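Local atomic coordinates of DNA alpha-glucosyltransferase (Enterobacteria phage T4, PDB entry 1XV5), a protein that is a phage glycosyltransferase of the GT-B clan, built from two Rossmann-like domains, with uridine-5'-diphosphate bound in the model. Residues A[23-28]-A[33-38]; A[326-331]-A[338-343]. One frame throughout, in Å; residues are numbered along the deposited sequence.

Contact 1 of 2, residues A[23-28]-A[33-38]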
loop_
_atom_site.group_PDB
_atom_site.type_symbol
_atom_site.label_atom_id
_atom_site.label_comp_id
_atom_site.label_asym_id
_atom_site.label_seq_id
_atom_site.Cartn_x
_atom_site.Cartn_y
_atom_site.Cartn_z
ATOM N N GLU A 23 -6.119 -7.303 -5.394
ATOM C CA GLU A 23 -6.872 -6.394 -6.253
ATOM C C GLU A 23 -6.556 -6.714 -7.711
ATOM O O GLU A 23 -7.419 -6.608 -8.583
ATOM C CB GLU A 23 -6.502 -4.939 -5.938
ATOM C CG GLU A 23 -6.985 -4.478 -4.576
ATOM C CD GLU A 23 -8.488 -4.256 -4.532
ATOM O OE1 GLU A 23 -9.055 -4.240 -3.420
ATOM O OE2 GLU A 23 -9.105 -4.085 -5.605
ATOM N N GLN A 24 -5.309 -7.103 -7.963
ATOM C CA GLN A 24 -4.859 -7.462 -9.303
ATOM C C GLN A 24 -5.619 -8.707 -9.751
ATOM O O GLN A 24 -6.120 -8.772 -10.872
ATOM C CB GLN A 24 -3.355 -7.740 -9.284
ATOM C CG GLN A 24 -2.706 -7.917 -10.648
ATOM C CD GLN A 24 -1.192 -7.848 -10.559
ATOM O OE1 GLN A 24 -0.537 -7.187 -11.366
ATOM N NE2 GLN A 24 -0.631 -8.530 -9.572
ATOM N N ARG A 25 -5.700 -9.696 -8.867
ATOM C CA ARG A 25 -6.419 -10.922 -9.181
ATOM C C ARG A 25 -7.869 -10.579 -9.508
ATOM O O ARG A 25 -8.409 -11.034 -10.515
ATOM C CB ARG A 25 -6.363 -11.889 -7.992
ATOM C CG ARG A 25 -7.334 -13.058 -8.081
ATOM C CD ARG A 25 -7.107 -14.045 -6.939
ATOM N NE ARG A 25 -8.077 -15.138 -6.942
ATOM C CZ ARG A 25 -9.326 -15.032 -6.498
ATOM N NH1 ARG A 25 -10.139 -16.080 -6.544
ATOM N NH2 ARG A 25 -9.759 -13.885 -5.989
ATOM N N ASP A 26 -8.492 -9.761 -8.666
ATOM C CA ASP A 26 -9.886 -9.377 -8.879
ATOM C C ASP A 26 -10.114 -8.717 -10.234
ATOM O O ASP A 26 -11.098 -9.007 -10.914
ATOM C CB ASP A 26 -10.371 -8.423 -7.780
ATOM C CG ASP A 26 -10.564 -9.109 -6.440
ATOM O OD1 ASP A 26 -10.696 -10.351 -6.406
ATOM O OD2 ASP A 26 -10.603 -8.398 -5.416
ATOM N N TRP A 27 -9.214 -7.821 -10.625
ATOM C CA TRP A 27 -9.367 -7.134 -11.901
ATOM C C TRP A 27 -9.278 -8.117 -13.068
ATOM O O TRP A 27 -10.112 -8.088 -13.968
ATOM C CB TRP A 27 -8.301 -6.045 -12.066
ATOM C CG TRP A 27 -8.476 -5.255 -13.337
ATOM C CD1 TRP A 27 -9.281 -4.164 -13.525
ATOM C CD2 TRP A 27 -7.884 -5.542 -14.608
ATOM N NE1 TRP A 27 -9.227 -3.758 -14.840
ATOM C CE2 TRP A 27 -8.376 -4.586 -15.525
ATOM C CE3 TRP A 27 -6.986 -6.517 -15.065
ATOM C CZ2 TRP A 27 -8.001 -4.576 -16.872
ATOM C CZ3 TRP A 27 -6.613 -6.506 -16.407
ATOM C CH2 TRP A 27 -7.120 -5.541 -17.292
ATOM N N PHE A 28 -8.275 -8.992 -13.049
ATOM C CA PHE A 28 -8.124 -9.961 -14.129
ATOM C C PHE A 28 -9.326 -10.888 -14.252
ATOM O O PHE A 28 -9.791 -11.159 -15.361
ATOM C CB PHE A 28 -6.843 -10.785 -13.954
ATOM C CG PHE A 28 -5.613 -10.100 -14.472
ATOM C CD1 PHE A 28 -4.745 -9.446 -13.604
ATOM C CD2 PHE A 28 -5.338 -10.079 -15.835
ATOM C CE1 PHE A 28 -3.620 -8.782 -14.088
ATOM C CE2 PHE A 28 -4.217 -9.419 -16.329
ATOM C CZ PHE A 28 -3.356 -8.768 -15.456
ATOM N N HIS A 33 -10.232 -13.131 -17.325
ATOM C CA HIS A 33 -9.007 -13.922 -17.351
ATOM C C HIS A 33 -8.981 -14.933 -16.213
ATOM O O HIS A 33 -9.711 -14.796 -15.234
ATOM C CB HIS A 33 -7.790 -13.001 -17.254
ATOM C CG HIS A 33 -7.717 -11.990 -18.352
ATOM N ND1 HIS A 33 -7.284 -12.301 -19.623
ATOM C CD2 HIS A 33 -8.064 -10.682 -18.382
ATOM C CE1 HIS A 33 -7.368 -11.227 -20.388
ATOM N NE2 HIS A 33 -7.838 -10.231 -19.659
ATOM N N GLU A 34 -8.150 -15.961 -16.356
ATOM C CA GLU A 34 -8.014 -16.981 -15.322
ATOM C C GLU A 34 -6.816 -16.609 -14.465
ATOM O O GLU A 34 -5.767 -16.232 -14.990
ATOM C CB GLU A 34 -7.806 -18.363 -15.947
ATOM C CG GLU A 34 -9.058 -18.936 -16.587
ATOM C CD GLU A 34 -8.852 -20.341 -17.117
ATOM O OE1 GLU A 34 -9.852 -20.982 -17.505
ATOM O OE2 GLU A 34 -7.692 -20.805 -17.150
ATOM N N VAL A 35 -6.963 -16.718 -13.149
ATOM C CA VAL A 35 -5.879 -16.346 -12.250
ATOM C C VAL A 35 -5.550 -17.337 -11.142
ATOM O O VAL A 35 -6.436 -17.930 -10.531
ATOM C CB VAL A 35 -6.180 -14.983 -11.571
ATOM C CG1 VAL A 35 -5.027 -14.577 -10.667
ATOM C CG2 VAL A 35 -6.436 -13.921 -12.629
ATOM N N THR A 36 -4.257 -17.510 -10.896
ATOM C CA THR A 36 -3.791 -18.360 -9.810
ATOM C C THR A 36 -2.913 -17.446 -8.969
ATOM O O THR A 36 -2.054 -16.741 -9.501
ATOM C CB THR A 36 -2.951 -19.560 -10.306
ATOM O OG1 THR A 36 -1.823 -19.089 -11.052
ATOM C CG2 THR A 36 -3.796 -20.482 -11.166
ATOM N N LEU A 37 -3.159 -17.421 -7.665
ATOM C CA LEU A 37 -2.376 -16.585 -6.763
ATOM C C LEU A 37 -1.501 -17.518 -5.947
ATOM O O LEU A 37 -2.002 -18.326 -5.166
ATOM C CB LEU A 37 -3.300 -15.781 -5.843
ATOM C CG LEU A 37 -2.631 -14.857 -4.822
ATOM C CD1 LEU A 37 -1.828 -13.782 -5.540
ATOM C CD2 LEU A 37 -3.697 -14.223 -3.949
ATOM N N VAL A 38 -0.193 -17.395 -6.136
ATOM C CA VAL A 38 0.779 -18.248 -5.462
ATOM C C VAL A 38 1.742 -17.447 -4.596
ATOM O O VAL A 38 2.208 -16.387 -5.000
ATOM C CB VAL A 38 1.607 -19.028 -6.507
ATOM C CG1 VAL A 38 2.620 -19.930 -5.820
ATOM C CG2 VAL A 38 0.682 -19.825 -7.406
HETATM O O HOH W 1 -7.189 -17.499 -8.067
#

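Contact 2 of 2, residues A[326-331]-A[338-343]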
loop_
_atom_site.group_PDB
_atom_site.type_symbol
_atom_site.label_atom_id
_atom_site.label_comp_id
_atom_site.label_asym_id
_atom_site.label_seq_id
_atom_site.Cartn_x
_atom_site.Cartn_y
_atom_site.Cartn_z
ATOM N N THR A 326 2.695 15.507 0.498
ATOM C CA THR A 326 2.499 14.329 -0.338
ATOM C C THR A 326 1.522 14.682 -1.459
ATOM O O THR A 326 1.716 14.294 -2.619
ATOM C CB THR A 326 1.972 13.142 0.493
ATOM O OG1 THR A 326 3.003 12.703 1.388
ATOM C CG2 THR A 326 1.580 11.985 -0.410
ATOM N N GLY A 327 0.484 15.440 -1.120
ATOM C CA GLY A 327 -0.477 15.846 -2.132
ATOM C C GLY A 327 0.173 16.784 -3.136
ATOM O O GLY A 327 -0.152 16.763 -4.323
ATOM N N GLU A 328 1.095 17.614 -2.657
ATOM C CA GLU A 328 1.800 18.554 -3.523
ATOM C C GLU A 328 2.781 17.841 -4.450
ATOM O O GLU A 328 3.012 18.282 -5.580
ATOM C CB GLU A 328 2.568 19.581 -2.681
ATOM C CG GLU A 328 1.680 20.583 -1.959
ATOM C CD GLU A 328 2.453 21.479 -1.006
ATOM O OE1 GLU A 328 1.888 22.503 -0.570
ATOM O OE2 GLU A 328 3.617 21.155 -0.686
ATOM N N ASN A 329 3.347 16.737 -3.969
ATOM C CA ASN A 329 4.337 15.970 -4.721
ATOM C C ASN A 329 3.765 14.907 -5.652
ATOM O O ASN A 329 4.495 14.342 -6.468
ATOM C CB ASN A 329 5.320 15.300 -3.752
ATOM C CG ASN A 329 6.144 16.299 -2.963
ATOM O OD1 ASN A 329 6.689 15.974 -1.903
ATOM N ND2 ASN A 329 6.254 17.515 -3.477
ATOM N N LEU A 330 2.475 14.618 -5.526
ATOM C CA LEU A 330 1.838 13.619 -6.377
ATOM C C LEU A 330 1.014 14.295 -7.464
ATOM O O LEU A 330 0.448 15.363 -7.245
ATOM C CB LEU A 330 0.932 12.702 -5.548
ATOM C CG LEU A 330 1.639 11.641 -4.702
ATOM C CD1 LEU A 330 0.625 10.947 -3.815
ATOM C CD2 LEU A 330 2.339 10.637 -5.618
ATOM N N LYS A 331 0.950 13.658 -8.630
ATOM C CA LYS A 331 0.199 14.189 -9.758
ATOM C C LYS A 331 -1.056 13.369 -10.062
ATOM O O LYS A 331 -1.020 12.138 -10.091
ATOM C CB LYS A 331 1.085 14.242 -11.004
ATOM C CG LYS A 331 2.279 15.177 -10.886
ATOM C CD LYS A 331 3.013 15.281 -12.211
ATOM C CE LYS A 331 4.232 16.183 -12.116
ATOM N NZ LYS A 331 5.323 15.572 -11.305
ATOM N N PRO A 338 -0.866 18.710 -9.509
ATOM C CA PRO A 338 -0.746 18.308 -8.100
ATOM C C PRO A 338 -2.104 17.963 -7.489
ATOM O O PRO A 338 -3.105 18.617 -7.780
ATOM C CB PRO A 338 -0.115 19.536 -7.444
ATOM C CG PRO A 338 0.706 20.136 -8.564
ATOM C CD PRO A 338 -0.236 20.023 -9.741
ATOM N N LEU A 339 -2.145 16.943 -6.635
ATOM C CA LEU A 339 -3.401 16.547 -6.011
ATOM C C LEU A 339 -3.992 17.696 -5.193
ATOM O O LEU A 339 -5.208 17.845 -5.117
ATOM C CB LEU A 339 -3.194 15.329 -5.109
ATOM C CG LEU A 339 -2.595 14.071 -5.739
ATOM C CD1 LEU A 339 -2.621 12.948 -4.696
ATOM C CD2 LEU A 339 -3.387 13.658 -6.972
ATOM N N THR A 340 -3.126 18.508 -4.591
ATOM C CA THR A 340 -3.572 19.640 -3.780
ATOM C C THR A 340 -4.218 20.773 -4.586
ATOM O O THR A 340 -4.854 21.660 -4.012
ATOM C CB THR A 340 -2.397 20.242 -2.967
ATOM O OG1 THR A 340 -1.240 20.350 -3.805
ATOM C CG2 THR A 340 -2.075 19.373 -1.756
ATOM N N SER A 341 -4.066 20.748 -5.907
ATOM C CA SER A 341 -4.637 21.803 -6.742
ATOM C C SER A 341 -6.119 21.608 -7.041
ATOM O O SER A 341 -6.704 22.369 -7.812
ATOM C CB SER A 341 -3.866 21.909 -8.063
ATOM O OG SER A 341 -4.044 20.746 -8.855
ATOM N N HIS A 342 -6.732 20.601 -6.430
ATOM C CA HIS A 342 -8.144 20.328 -6.672
ATOM C C HIS A 342 -9.048 20.507 -5.467
ATOM O O HIS A 342 -8.611 20.409 -4.320
ATOM C CB HIS A 342 -8.333 18.900 -7.180
ATOM C CG HIS A 342 -7.671 18.631 -8.491
ATOM N ND1 HIS A 342 -6.320 18.391 -8.608
ATOM C CD2 HIS A 342 -8.174 18.577 -9.746
ATOM C CE1 HIS A 342 -6.018 18.200 -9.878
ATOM N NE2 HIS A 342 -7.124 18.308 -10.591
ATOM N N ASP A 343 -10.321 20.769 -5.753
ATOM C CA ASP A 343 -11.340 20.907 -4.723
ATOM C C ASP A 343 -11.818 19.467 -4.579
ATOM O O ASP A 343 -12.869 19.084 -5.089
ATOM C CB ASP A 343 -12.471 21.809 -5.215
ATOM C CG ASP A 343 -13.619 21.891 -4.233
ATOM O OD1 ASP A 343 -13.445 21.453 -3.078
ATOM O OD2 ASP A 343 -14.694 22.399 -4.616
#

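Contact 1 of 2, residues A[23-28]-A[33-38]
The backbone doubles back between F28 and H33: the axes of helix 23-28 and strand 34-38 run almost antiparallel, at 163° and 8.2 Å at closest approach, and H33 N donates to F28 O over 2.8 Å. V35 points toward the helix and meets it with both methyls. Its CG2 methyl packs on F28 CB at 3.4 Å, while CG1, anti to the backbone N (chi1 -178°), lies against the aliphatic part of R25, 3.8 Å from its CG. The R25 chain runs extended past this methyl, and a water accepts from R25 NE and donates to V35 O, tying the strand carbonyl to the polar end of the arginine. This is the helix-to-strand return of a Rossmann-like beta-alpha-beta unit: helix 17-30 follows strand 3-8 and leads into the parallel neighbour 34-40, and the side chains of F28 and L37 also touch strand 3-8. Farther toward the turn, the F28 ring points its edge at the H33 imidazole in an offset edge-to-face pair, planes at 72° and centroids 5.7 Å apart. W27 puts CE3 over one face of the phenyl ring. H33 ND1 bonds M2 N, while F396 of helix 388-399 meets the imidazole.

Contact 2 of 2, residues A[326-331]-A[338-343]
L339 lays its isobutyl group against L330, with CD1 3.7 Å from L330 CB and close to L330 CD1 as well, while its other methyl, CD2, approaches the K331 carbonyl carbon. With CG anti to its own carbonyl carbon (chi1 -57°), the L339 branch also lies beside L330 O. That oxygen is the main polar link between the segments: L339 N donates to L330 O at 3.1 Å with an N-H...O angle of 146°. The same carbonyl receives a CA-H...O contact from P338 CA, 3.3 Å away, so two adjacent residues converge on it. K331 and P338 form a single beta bridge here.

One turn back in the helix, G327 O faces the start of the 3-10 segment 339-341. L339 N is shared, with its better bond to L330 O and a weak one to G327 O, which also takes a weak bond from T340 N. T340 covers this end of the helix with both branches. CG2 rests over the peptide between G327 and E328, 3.7 Å from G327 C, and OG1 touches E328 CG at 3.5 Å, where the extended glutamate chain begins. Within the second segment, P338 O accepts from S341 N and, in its carbonyl plane, from S341 OG at 2.6 Å, which braces the 3-10 turn.

Together these bonds bring the loop back to the C-terminal end of the helix it left, L330 being the first residue out of helical conformation. Helix 324-329 is followed by this loop and then by edge strand 347-349, whose W348 touches L339 and T340, while F381 and H385 of helix 368-386 pack on L339.

Along the chain the two contacts follow one another, 23-38 well ahead of 326-343, and they do not touch: their centres are 31 Å apart and their nearest atoms about 17 Å. They belong to different halves of the GT-B architecture. The 23-28/33-38 pair joins a helix to strand 34-40 of the parallel sheet formed by the first part of the chain; the 326-331/338-343 pair belongs to the connection from strand 319-323 to its parallel neighbour 347-349 in the second sheet. Helix 388-399 touches contact 1 and helix 368-386 contact 2. Each contact shapes a helix-to-strand connection in its own Rossmann-like half, the L37 and L330 side chains about 14 and 11 Å from the bound uridine-5'-diphosphate.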